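Local coordinates for S-layer domain-containing protein (Ruminiclostridium thermocellum ATCC 27405, PDB 4QVS) that is of unknown function but carries a concanavalin A-like lectin/glucanase fold and may bind carbohydrate at the cell surface, at residues T103-S106 with I110-A113; S127-T132 with N153-G158; G134-V139 with H198-D203; T149-G154 with D214-L219; S182-S187 with P191-Y196. One frame throughout, in Å; residues are numbered along the deposited sequence.

Interaction 1: residues T103-S106 with I110-A113; sequences TAES and IKFA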
# COMPACT_ATOMS: atom_id res chain seq x y z
N THR A 103 -13.36 4.20 5.36
CA THR A 103 -12.68 4.23 6.60
C THR A 103 -11.14 4.12 6.44
O THR A 103 -10.62 3.55 5.47
CB THR A 103 -13.14 3.06 7.45
OG1 THR A 103 -12.94 1.87 6.71
CG2 THR A 103 -14.68 3.16 7.77
N ALA A 104 -10.47 4.71 7.42
CA ALA A 104 -9.05 4.55 7.64
C ALA A 104 -8.93 3.27 8.45
O ALA A 104 -9.79 2.98 9.31
CB ALA A 104 -8.52 5.73 8.42
N GLU A 105 -7.90 2.47 8.16
CA GLU A 105 -7.71 1.19 8.83
C GLU A 105 -6.57 1.17 9.86
O GLU A 105 -5.89 2.19 10.08
CB GLU A 105 -7.54 0.11 7.75
CG GLU A 105 -8.75 0.03 6.83
CD GLU A 105 -10.01 -0.40 7.57
OE1 GLU A 105 -10.16 -1.61 7.81
OE2 GLU A 105 -10.86 0.47 7.86
N SER A 106 -6.39 0.03 10.53
CA SER A 106 -5.34 -0.11 11.57
C SER A 106 -3.95 0.30 11.18
O SER A 106 -3.11 0.49 12.04
CB SER A 106 -5.23 -1.56 12.05
OG SER A 106 -6.39 -1.95 12.75
N ILE A 110 -6.95 2.07 3.68
CA ILE A 110 -8.30 2.64 3.67
C ILE A 110 -9.23 1.56 3.15
O ILE A 110 -8.81 0.68 2.40
CB ILE A 110 -8.47 3.92 2.81
CG1 ILE A 110 -8.13 3.66 1.35
CG2 ILE A 110 -7.64 5.05 3.36
CD1 ILE A 110 -8.17 4.89 0.44
N LYS A 111 -10.48 1.62 3.59
CA LYS A 111 -11.48 0.66 3.17
C LYS A 111 -12.78 1.35 2.84
O LYS A 111 -13.23 2.26 3.54
CB LYS A 111 -11.77 -0.33 4.28
CG LYS A 111 -12.76 -1.41 3.88
CD LYS A 111 -12.82 -2.51 4.92
CE LYS A 111 -13.57 -2.02 6.15
NZ LYS A 111 -13.34 -2.88 7.34
N PHE A 112 -13.39 0.88 1.78
CA PHE A 112 -14.66 1.37 1.38
C PHE A 112 -15.59 0.19 1.51
O PHE A 112 -15.25 -0.91 1.16
CB PHE A 112 -14.61 1.91 -0.03
CG PHE A 112 -15.90 2.38 -0.52
CD1 PHE A 112 -16.52 3.47 0.08
CD2 PHE A 112 -16.53 1.73 -1.55
CE1 PHE A 112 -17.76 3.91 -0.35
CE2 PHE A 112 -17.78 2.16 -1.99
CZ PHE A 112 -18.39 3.26 -1.38
N ALA A 113 -16.75 0.44 2.07
CA ALA A 113 -17.77 -0.59 2.33
C ALA A 113 -19.14 -0.08 1.95
O ALA A 113 -19.41 1.10 2.13
CB ALA A 113 -17.78 -0.97 3.79

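Interaction 2: residues S127-T132 with N153-G158; sequences SGSALT and NGENVG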
# COMPACT_ATOMS: atom_id res chain seq x y z
N SER A 127 -7.37 -0.98 0.45
CA SER A 127 -6.10 -0.66 -0.21
C SER A 127 -4.97 -1.65 0.17
O SER A 127 -5.09 -2.42 1.13
CB SER A 127 -5.69 0.78 0.07
OG SER A 127 -5.52 1.04 1.45
N GLY A 128 -3.87 -1.64 -0.60
CA GLY A 128 -2.75 -2.60 -0.42
C GLY A 128 -1.83 -2.41 0.78
O GLY A 128 -1.71 -1.32 1.31
N SER A 129 -1.20 -3.49 1.24
CA SER A 129 -0.25 -3.41 2.35
C SER A 129 1.07 -2.80 1.80
O SER A 129 1.25 -2.72 0.59
CB SER A 129 0.05 -4.79 2.97
OG SER A 129 -1.10 -5.61 2.99
N ALA A 130 1.94 -2.39 2.73
CA ALA A 130 3.26 -1.79 2.49
C ALA A 130 4.15 -2.27 3.65
O ALA A 130 3.63 -2.89 4.59
CB ALA A 130 3.15 -0.27 2.49
N LEU A 131 5.46 -2.01 3.61
CA LEU A 131 6.35 -2.41 4.73
C LEU A 131 6.44 -1.35 5.78
O LEU A 131 6.90 -0.25 5.50
CB LEU A 131 7.78 -2.70 4.26
CG LEU A 131 8.06 -3.99 3.54
CD1 LEU A 131 9.55 -4.02 3.12
CD2 LEU A 131 7.72 -5.15 4.46
N THR A 132 6.09 -1.72 7.01
CA THR A 132 6.01 -0.79 8.14
C THR A 132 7.26 -0.91 8.97
O THR A 132 7.76 -2.01 9.15
CB THR A 132 4.82 -1.15 9.05
OG1 THR A 132 3.64 -1.23 8.25
CG2 THR A 132 4.64 -0.12 10.17
N ASN A 153 3.02 -10.42 2.90
CA ASN A 153 2.23 -11.36 3.70
C ASN A 153 1.21 -12.17 2.89
O ASN A 153 0.08 -12.35 3.33
CB ASN A 153 1.55 -10.66 4.86
CG ASN A 153 2.54 -10.12 5.85
OD1 ASN A 153 3.47 -10.82 6.26
ND2 ASN A 153 2.35 -8.87 6.25
N GLY A 154 1.61 -12.62 1.71
CA GLY A 154 0.76 -13.49 0.89
C GLY A 154 -0.37 -12.84 0.11
O GLY A 154 -1.21 -13.54 -0.46
N GLU A 155 -0.35 -11.51 0.08
CA GLU A 155 -1.32 -10.71 -0.63
C GLU A 155 -0.65 -10.08 -1.83
O GLU A 155 0.43 -9.53 -1.73
CB GLU A 155 -1.86 -9.60 0.28
CG GLU A 155 -2.41 -8.39 -0.47
CD GLU A 155 -2.74 -7.23 0.46
OE1 GLU A 155 -3.26 -7.49 1.57
OE2 GLU A 155 -2.50 -6.06 0.09
N ASN A 156 -1.33 -10.16 -2.96
CA ASN A 156 -0.85 -9.59 -4.22
C ASN A 156 -0.94 -8.07 -4.19
O ASN A 156 -2.04 -7.50 -4.03
CB ASN A 156 -1.66 -10.16 -5.39
CG ASN A 156 -1.34 -9.48 -6.70
OD1 ASN A 156 -0.66 -8.46 -6.71
ND2 ASN A 156 -1.81 -10.05 -7.82
N VAL A 157 0.21 -7.42 -4.37
CA VAL A 157 0.32 -5.95 -4.28
C VAL A 157 0.87 -5.25 -5.55
O VAL A 157 1.18 -4.06 -5.52
CB VAL A 157 1.14 -5.55 -3.03
CG1 VAL A 157 0.37 -5.92 -1.75
CG2 VAL A 157 2.53 -6.21 -3.03
N GLY A 158 0.98 -5.98 -6.66
CA GLY A 158 1.46 -5.43 -7.92
C GLY A 158 1.77 -6.55 -8.91
O GLY A 158 2.10 -7.66 -8.50

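Interaction 3: residues G134-V139 with H198-D203; sequences GVWKHV and HGMIDD. With NA (sodium ion), chain C.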
# COMPACT_ATOMS: atom_id res chain seq x y z
N GLY A 134 9.90 -1.42 11.74
CA GLY A 134 9.96 -2.30 12.90
C GLY A 134 8.96 -3.45 12.95
O GLY A 134 8.84 -4.11 13.99
N VAL A 135 8.28 -3.73 11.83
CA VAL A 135 7.29 -4.81 11.79
C VAL A 135 7.65 -5.93 10.79
O VAL A 135 7.64 -5.71 9.59
CB VAL A 135 5.90 -4.27 11.41
CG1 VAL A 135 4.90 -5.41 11.29
CG2 VAL A 135 5.42 -3.23 12.42
N TRP A 136 7.91 -7.14 11.30
CA TRP A 136 8.20 -8.32 10.46
C TRP A 136 7.12 -8.57 9.42
O TRP A 136 5.96 -8.68 9.76
CB TRP A 136 8.31 -9.60 11.32
CG TRP A 136 9.63 -9.81 12.00
CD1 TRP A 136 9.91 -9.64 13.32
CD2 TRP A 136 10.85 -10.21 11.37
NE1 TRP A 136 11.24 -9.93 13.56
CE2 TRP A 136 11.83 -10.29 12.37
CE3 TRP A 136 11.19 -10.52 10.06
CZ2 TRP A 136 13.16 -10.67 12.10
CZ3 TRP A 136 12.52 -10.91 9.79
CH2 TRP A 136 13.47 -10.98 10.80
N LYS A 137 7.49 -8.66 8.15
CA LYS A 137 6.51 -8.99 7.11
C LYS A 137 7.12 -10.01 6.14
O LYS A 137 8.33 -10.13 6.07
CB LYS A 137 6.03 -7.72 6.38
CG LYS A 137 5.05 -6.85 7.18
CD LYS A 137 4.41 -5.77 6.31
CE LYS A 137 3.13 -5.18 6.92
NZ LYS A 137 3.46 -4.35 8.10
N HIS A 138 6.28 -10.76 5.43
CA HIS A 138 6.76 -11.72 4.46
C HIS A 138 6.71 -11.08 3.08
O HIS A 138 5.71 -10.49 2.72
CB HIS A 138 5.93 -13.00 4.47
CG HIS A 138 6.52 -14.08 3.60
ND1 HIS A 138 6.06 -14.35 2.33
CD2 HIS A 138 7.57 -14.91 3.81
CE1 HIS A 138 6.79 -15.32 1.80
NE2 HIS A 138 7.70 -15.68 2.68
N VAL A 139 7.79 -11.19 2.32
CA VAL A 139 7.77 -10.65 0.98
C VAL A 139 8.11 -11.73 -0.04
O VAL A 139 8.97 -12.56 0.21
CB VAL A 139 8.75 -9.49 0.84
CG1 VAL A 139 8.75 -8.96 -0.59
CG2 VAL A 139 8.39 -8.36 1.81
N HIS A 198 18.81 -1.49 6.28
CA HIS A 198 18.72 -1.43 7.71
C HIS A 198 17.50 -2.28 8.14
O HIS A 198 16.33 -1.89 7.96
CB HIS A 198 18.60 0.00 8.19
CG HIS A 198 18.61 0.14 9.67
ND1 HIS A 198 17.95 1.16 10.32
CD2 HIS A 198 19.12 -0.66 10.63
CE1 HIS A 198 18.12 1.01 11.63
NE2 HIS A 198 18.81 -0.10 11.84
N GLY A 199 17.79 -3.47 8.66
CA GLY A 199 16.74 -4.37 9.09
C GLY A 199 17.18 -5.78 9.36
O GLY A 199 18.39 -6.06 9.45
N MSE A 200 16.18 -6.65 9.50
CA MSE A 200 16.41 -8.06 9.73
C MSE A 200 15.83 -8.86 8.60
O MSE A 200 14.92 -8.38 7.90
CB MSE A 200 15.82 -8.47 11.08
CG MSE A 200 16.45 -7.74 12.27
SE MSE A 200 15.63 -8.55 13.87
CE MSE A 200 17.12 -9.26 14.90
N ILE A 201 16.37 -10.07 8.39
CA ILE A 201 15.93 -10.96 7.30
C ILE A 201 15.96 -12.38 7.79
O ILE A 201 16.88 -12.74 8.52
CB ILE A 201 16.91 -10.92 6.10
CG1 ILE A 201 16.91 -9.53 5.45
CG2 ILE A 201 16.55 -12.00 5.05
CD1 ILE A 201 15.75 -9.23 4.54
N ASP A 202 15.00 -13.19 7.36
CA ASP A 202 14.99 -14.60 7.78
C ASP A 202 14.37 -15.42 6.68
O ASP A 202 13.66 -14.91 5.83
CB ASP A 202 14.21 -14.74 9.11
CG ASP A 202 14.70 -15.92 9.99
OD1 ASP A 202 15.31 -16.91 9.51
OD2 ASP A 202 14.45 -15.86 11.22
N ASP A 203 14.63 -16.72 6.73
CA ASP A 203 14.09 -17.70 5.80
C ASP A 203 14.11 -17.23 4.39
O ASP A 203 13.06 -17.16 3.75
CB ASP A 203 12.66 -18.16 6.25
CG ASP A 203 12.68 -18.93 7.53
OD1 ASP A 203 13.64 -19.67 7.79
OD2 ASP A 203 11.70 -18.83 8.31
NA NA C . 15.88 -18.13 11.21
O HOH W 1 10.17 -17.54 2.93
O HOH W 2 14.75 -19.59 10.40

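Interaction 4: residues T149-G154 with D214-L219; sequences TLYING and DEIKTL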
# COMPACT_ATOMS: atom_id res chain seq x y z
N THR A 149 4.87 -10.99 -10.11
CA THR A 149 3.98 -10.57 -9.02
C THR A 149 4.68 -10.32 -7.68
O THR A 149 5.54 -11.09 -7.24
CB THR A 149 2.88 -11.63 -8.82
OG1 THR A 149 2.22 -11.85 -10.07
CG2 THR A 149 1.85 -11.19 -7.76
N LEU A 150 4.30 -9.22 -7.03
CA LEU A 150 4.79 -8.89 -5.71
C LEU A 150 3.76 -9.26 -4.70
O LEU A 150 2.56 -8.98 -4.89
CB LEU A 150 4.99 -7.39 -5.56
CG LEU A 150 6.24 -6.82 -6.17
CD1 LEU A 150 6.22 -5.30 -6.15
CD2 LEU A 150 7.43 -7.37 -5.41
N TYR A 151 4.24 -9.83 -3.61
CA TYR A 151 3.42 -10.21 -2.49
C TYR A 151 3.99 -9.72 -1.17
O TYR A 151 5.21 -9.81 -0.93
CB TYR A 151 3.36 -11.73 -2.35
CG TYR A 151 2.71 -12.49 -3.46
CD1 TYR A 151 3.43 -12.92 -4.57
CD2 TYR A 151 1.38 -12.86 -3.36
CE1 TYR A 151 2.83 -13.65 -5.57
CE2 TYR A 151 0.77 -13.57 -4.35
CZ TYR A 151 1.48 -13.97 -5.44
OH TYR A 151 0.82 -14.70 -6.37
N ILE A 152 3.09 -9.23 -0.30
CA ILE A 152 3.42 -8.85 1.07
C ILE A 152 2.48 -9.69 1.93
O ILE A 152 1.30 -9.71 1.69
CB ILE A 152 3.20 -7.37 1.37
CG1 ILE A 152 4.19 -6.53 0.56
CG2 ILE A 152 3.41 -7.13 2.86
CD1 ILE A 152 4.03 -5.04 0.72
N ASN A 153 3.02 -10.42 2.90
CA ASN A 153 2.23 -11.36 3.70
C ASN A 153 1.21 -12.17 2.89
O ASN A 153 0.08 -12.35 3.33
CB ASN A 153 1.55 -10.66 4.86
CG ASN A 153 2.54 -10.12 5.85
OD1 ASN A 153 3.47 -10.82 6.26
ND2 ASN A 153 2.35 -8.87 6.25
N GLY A 154 1.61 -12.62 1.71
CA GLY A 154 0.76 -13.49 0.89
C GLY A 154 -0.37 -12.84 0.11
O GLY A 154 -1.21 -13.54 -0.46
N ASP A 214 -1.90 -19.11 -2.84
CA ASP A 214 -2.04 -19.77 -1.53
C ASP A 214 -0.74 -20.50 -1.14
O ASP A 214 -0.46 -20.71 0.05
CB ASP A 214 -3.33 -20.60 -1.39
CG ASP A 214 -3.34 -21.80 -2.26
OD1 ASP A 214 -2.77 -21.77 -3.37
OD2 ASP A 214 -3.95 -22.78 -1.82
N GLU A 215 0.07 -20.87 -2.14
CA GLU A 215 1.38 -21.41 -1.81
C GLU A 215 2.14 -20.29 -1.10
O GLU A 215 2.71 -20.50 -0.01
CB GLU A 215 2.12 -21.91 -3.04
CG GLU A 215 1.61 -23.26 -3.49
CD GLU A 215 2.40 -23.78 -4.65
OE1 GLU A 215 2.44 -23.12 -5.71
OE2 GLU A 215 2.97 -24.87 -4.49
N ILE A 216 2.10 -19.09 -1.67
CA ILE A 216 2.72 -17.94 -1.03
C ILE A 216 2.16 -17.73 0.37
O ILE A 216 2.94 -17.57 1.34
CB ILE A 216 2.61 -16.66 -1.91
CG1 ILE A 216 3.40 -16.82 -3.21
CG2 ILE A 216 3.16 -15.44 -1.18
CD1 ILE A 216 4.83 -17.28 -3.00
N LYS A 217 0.81 -17.76 0.50
CA LYS A 217 0.17 -17.60 1.80
C LYS A 217 0.79 -18.55 2.82
O LYS A 217 1.20 -18.13 3.92
CB LYS A 217 -1.34 -17.89 1.70
CG LYS A 217 -2.11 -16.93 0.81
CD LYS A 217 -3.60 -17.31 0.76
CE LYS A 217 -4.34 -16.49 -0.29
NZ LYS A 217 -4.03 -15.03 -0.20
N THR A 218 0.90 -19.82 2.45
CA THR A 218 1.43 -20.84 3.37
C THR A 218 2.85 -20.49 3.86
O THR A 218 3.15 -20.69 5.04
CB THR A 218 1.25 -22.29 2.83
OG1 THR A 218 1.88 -22.42 1.56
CG2 THR A 218 -0.23 -22.65 2.67
N LEU A 219 3.72 -19.93 3.00
CA LEU A 219 5.03 -19.45 3.47
C LEU A 219 4.88 -18.30 4.47
O LEU A 219 5.58 -18.23 5.49
CB LEU A 219 5.89 -18.93 2.35
CG LEU A 219 6.30 -19.91 1.28
CD1 LEU A 219 7.29 -19.19 0.35
CD2 LEU A 219 6.93 -21.15 1.91

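Interaction 5: residues S182-S187 with P191-Y196; sequences SHQTDS and PYYNSY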
# COMPACT_ATOMS: atom_id res chain seq x y z
N SER A 182 23.49 -3.55 -3.17
CA SER A 182 23.38 -3.57 -4.60
C SER A 182 24.80 -3.46 -5.22
O SER A 182 25.69 -2.85 -4.65
CB SER A 182 22.63 -2.36 -5.08
OG SER A 182 22.68 -2.32 -6.50
N HIS A 183 24.98 -4.03 -6.39
CA HIS A 183 26.21 -3.81 -7.18
C HIS A 183 26.12 -2.43 -7.82
O HIS A 183 25.04 -1.79 -7.82
CB HIS A 183 26.35 -4.86 -8.29
CG HIS A 183 25.46 -4.61 -9.48
ND1 HIS A 183 24.10 -4.81 -9.44
CD2 HIS A 183 25.76 -4.26 -10.76
CE1 HIS A 183 23.58 -4.55 -10.62
NE2 HIS A 183 24.57 -4.20 -11.44
N GLN A 184 27.22 -1.99 -8.42
CA GLN A 184 27.27 -0.69 -9.06
C GLN A 184 26.69 -0.81 -10.44
O GLN A 184 27.23 -1.56 -11.27
CB GLN A 184 28.74 -0.22 -9.21
CG GLN A 184 28.82 1.24 -9.60
CD GLN A 184 30.25 1.74 -9.74
OE1 GLN A 184 31.16 0.99 -10.04
NE2 GLN A 184 30.43 3.04 -9.56
N THR A 185 25.61 -0.08 -10.72
CA THR A 185 25.04 -0.10 -12.08
C THR A 185 25.78 0.90 -12.98
O THR A 185 26.68 1.55 -12.51
CB THR A 185 23.57 0.24 -12.10
OG1 THR A 185 23.39 1.63 -11.76
CG2 THR A 185 22.80 -0.70 -11.14
N ASP A 186 25.34 1.03 -14.23
CA ASP A 186 25.91 1.99 -15.21
C ASP A 186 25.50 3.46 -14.98
O ASP A 186 25.84 4.32 -15.78
CB ASP A 186 25.50 1.59 -16.64
CG ASP A 186 23.94 1.56 -16.84
OD1 ASP A 186 23.20 1.33 -15.86
OD2 ASP A 186 23.46 1.74 -17.98
N SER A 187 24.78 3.77 -13.89
CA SER A 187 24.32 5.15 -13.67
C SER A 187 24.54 5.71 -12.29
O SER A 187 24.14 5.12 -11.28
CB SER A 187 22.81 5.26 -13.97
OG SER A 187 22.33 6.58 -13.71
N PRO A 191 19.99 5.44 -6.97
CA PRO A 191 20.11 5.81 -5.56
C PRO A 191 20.38 4.61 -4.65
O PRO A 191 20.68 4.77 -3.47
CB PRO A 191 18.74 6.41 -5.24
CG PRO A 191 17.80 5.63 -6.11
CD PRO A 191 18.58 5.29 -7.37
N TYR A 192 20.31 3.41 -5.21
CA TYR A 192 20.51 2.20 -4.42
C TYR A 192 21.97 1.75 -4.34
O TYR A 192 22.33 0.95 -3.47
CB TYR A 192 19.63 1.08 -4.97
CG TYR A 192 18.21 1.50 -5.25
CD1 TYR A 192 17.33 1.79 -4.20
CD2 TYR A 192 17.72 1.58 -6.55
CE1 TYR A 192 16.00 2.14 -4.45
CE2 TYR A 192 16.40 1.96 -6.81
CZ TYR A 192 15.55 2.22 -5.75
OH TYR A 192 14.24 2.59 -5.99
N TYR A 193 22.81 2.25 -5.24
CA TYR A 193 24.23 1.91 -5.20
C TYR A 193 24.77 2.56 -3.95
O TYR A 193 24.48 3.72 -3.67
CB TYR A 193 24.98 2.39 -6.44
CG TYR A 193 26.47 2.20 -6.30
CD1 TYR A 193 27.00 0.94 -5.96
CD2 TYR A 193 27.35 3.26 -6.51
CE1 TYR A 193 28.38 0.75 -5.83
CE2 TYR A 193 28.73 3.08 -6.38
CZ TYR A 193 29.24 1.82 -6.04
OH TYR A 193 30.60 1.62 -5.89
N ASN A 194 25.52 1.83 -3.16
CA ASN A 194 26.01 2.38 -1.90
C ASN A 194 24.92 2.67 -0.85
O ASN A 194 25.17 3.35 0.12
CB ASN A 194 26.92 3.59 -2.11
CG ASN A 194 28.23 3.21 -2.77
OD1 ASN A 194 28.79 2.12 -2.54
ND2 ASN A 194 28.74 4.13 -3.58
N SER A 195 23.72 2.15 -1.03
CA SER A 195 22.77 2.20 0.07
C SER A 195 22.78 0.76 0.63
O SER A 195 22.90 -0.21 -0.14
CB SER A 195 21.38 2.62 -0.40
OG SER A 195 20.44 2.40 0.64
N TYR A 196 22.67 0.64 1.96
CA TYR A 196 22.63 -0.62 2.66
C TYR A 196 21.33 -0.79 3.52
O TYR A 196 20.90 0.08 4.29
CB TYR A 196 23.88 -0.80 3.52
CG TYR A 196 25.13 -1.03 2.68
CD1 TYR A 196 25.74 0.02 2.00
CD2 TYR A 196 25.70 -2.29 2.56
CE1 TYR A 196 26.89 -0.17 1.23
CE2 TYR A 196 26.87 -2.49 1.81
CZ TYR A 196 27.44 -1.43 1.13
OH TYR A 196 28.57 -1.63 0.35
O HOH W 3 25.01 -1.08 -1.90

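Interaction 1: residues T103-S106 with I110-A113
Thr103 O receives two groups from the facing strand. Lys111 N donates to Thr103 O over 2.7 Å. Ile110 CA adds a C-H...O contact to the same Thr103 O at 3.1 Å. The return bond, Thr103 N to Lys111 O, is also 2.7 Å. Thr103 and Lys111 are therefore an antiparallel hydrogen-bonded pair, and Ala104 with Ile110 is the non-hydrogen-bonded pair next to it. This is the turn end of the beta hairpin of strands 99-104 and 110-115. Both are inner strands of a four-stranded antiparallel sheet in the concanavalin A-like region. Thr103 and Lys111 lie side by side on one face, with Thr103 OG1 3.5 Å from Lys111 CB. Glu105, just past the strand, folds back over this pair. Its CG lies beside its own backbone N (chi1 -59°) and the chain bends at chi2. That brings Glu105 CD to 3.7 Å from Lys111 CB. Glu105 OE2 accepts from Thr103 OG1 at 2.8 Å, met from above the carboxylate plane. Glu105 OE1 makes a long salt bridge to Lys111 NZ, 3.5 Å, weak as a hydrogen bond. The stronger partner of Lys111 NZ is Tyr192 OH of the second subunit, which also bonds weakly to Glu105 OE2. On the other face, Ile110 packs on Leu131 of the second subunit.

Interaction 2: residues S127-T132 with N153-G158
Ser129 and Glu155 make the close part of this contact. Ser129 N donates to Glu155 OE2 at 3.1 Å, with an N-H...O angle of 159°. It meets OE2 on the syn side, 29° out of the carboxylate plane. Glu155 reaches it with an extended chain, its CG anti to the backbone N (chi1 156°). Ser129 OG lies in front of the same carboxylate, 3.2 Å from Glu155 OE1 and 3.3 Å from Glu155 OE2. Both approaches are long and weak. Gly128 CA comes within 3.5 Å of Glu155 OE2, so the loop backbone lies right against the acid. The looser side is at Val157, where CG1 only approaches Ser129 O at 4.1 Å. Val157 instead packs on Leu150 and Ile152 of the neighbouring strand and on Ser127 of the second subunit. The strand itself carries an Asx turn, Asn156 OD1 accepting from Gly158 N. The contact lies at the surface and ties the loop after strand 123-126 to an outer strand of a three-stranded sheet. One sound backbone bond and a hydroxyl held only weakly suggest a modest clasp that probably favours an ionised carboxylate.

Interaction 3: residues G134-V139 with H198-D203
Trp136 meets Met200 with the far end of its indole. Trp136 CH2 lies 3.4 Å from Met200 CB, and the approach is oblique to the ring. The torsion that allows this is chi1 of Trp136, -81°, which sets CG beside the backbone N and away from the carbonyl carbon. The long ring system then spans the gap between backbones that otherwise stay well apart. Met200 is a selenomethionine. Its chain runs extended through chi2 and bends at chi3. The selenium passes the six-membered ring of Trp136, 4.9 Å from the centroid and 62° off the ring normal, an oblique Met-aromatic contact. Further along, Asp202 N lies near the plane at the ring edge, and Trp136 CH2 is 4.2 Å from Asp202 CB. Asp202 turns its carboxylate to a sodium ion: CG is roughly anti to the backbone N (chi1 -151°). Both oxygens bind, Asp202 OD1 at 2.2 Å and Asp202 OD2 at 2.7 Å from the ion. Asp203 N also donates to Asp202 OD1, on its anti side, and so helps fix the carboxylate. Ser48 of the second subunit is a further polar partner of Asp202. Water 2 is bound to the ion and donates to Asp203 OD1. Water 1, in the plane of the His138 ring, is 3.1 Å from His138 NE2 and donates to Asp203 O at 3.0 Å. Met10, Asp12, Asn45 and Asn47 of the second subunit complete the metal shell. Both segments also pair with strands of that subunit, so this is a sodium site at a beta-sheet dimer interface.

Interaction 4: residues T149-G154 with D214-L219
Two first torsions bring Ile216 and Tyr151 together. Tyr151 holds CG beside its backbone N (chi1 -65°), and its ring turns one face to the helix. Ile216 places CG1 beside its own N and CG2 anti to it, so both branches reach the ring. Ile216 CG1 stands over the ring centre, 4.0 Å from the Tyr151 centroid and 11° off the normal, a CH-pi contact. Ile216 CG2 covers the inner end of the same face, 3.8 Å from Tyr151 CG. The two side chains cross at about a right angle. CG2 also touches Gly154 CA at 3.7 Å. Gly154, at positive phi, brings its CA to 4.3 Å from Lys217 CA, so the turn backbone lies close against the helix. Lys217 bends at chi4 and returns NZ to Gly154 O at 3.2 Å. The donor is tilted 34° from that carbonyl plane. The contact packs helix 213-219 on strand 147-152, the middle strand of its three-stranded sheet, and on the tight turn after it. Ile216 also packs on Leu211, and Leu219 on His138 of the neighbouring strand 137-144. The chemistry is mainly apolar and buried, with one lysine at the exposed margin that satisfies the turn carbonyl.

Interaction 5: residues S182-S187 with P191-Y196
Both segments are loop, and they come closest at Gln184 and Tyr193, whose CA atoms are 5.6 Å apart. Residues 192-195 form a type II beta turn, closed by Ser195 N to Tyr192 O at 3.1 Å, with Asn194 at positive phi. Tyr193 sits in this turn with CG anti to its backbone N (chi1 172°), which swings the ring over to Gln184. Gln184 CG stands over the ring centre, 3.6 Å from the Tyr193 centroid and 12° off the normal, a CH-pi contact. The Gln184 chain is extended, so its amide continues across the ring, with the two planes 27° apart. Gln184 NE2 lies 3.6 Å from Tyr193 CE2. The opposite face of the ring is met by Asn194 ND2, offset toward the rim. The stack joins two limbs of one long irregular connection between strands 176-179 and 200-207, within the concanavalin A-like region. Ser182 closes the other end. Its CB touches Tyr192 O at 3.7 Å. Its OG donates to His183 O at 2.8 Å, in the carbonyl plane and on a lone pair. Water 3 bridges the segments, accepting from Ser182 N at 3.2 Å and donating to Ser195 O at 2.9 Å. It sits over the rim of one face of the Tyr196 ring. The loop is also gripped by the second subunit: Asp89 of that chain bonds His183 ND1, its Arg101 reaches Ser182 OG, and its Glu84 O bonds Ser195 OG.

Interactions 1, 4 and 5 are buried, interaction 3 partly so, and interaction 2 lies at the surface. Interaction 1 belongs to the four-stranded sheet and rests on regular backbone bonds. Interactions 2, 3 and 4 all reach the three-stranded sheet, one through each strand: a carboxylate on a loop, an indole beside a sodium site, and an apolar helix on a tyrosine face. Interactions 2 and 4 share Asn153 and Gly154. Interactions 1 and 2 meet through Ile110 N and Ser127 OG. Interaction 5 is the farthest from interaction 1, about 37 Å between centres, though its segments adjoin those of interaction 3 in sequence; it lacks regular strands. All five touch the second subunit, consistent with an intertwined dimer.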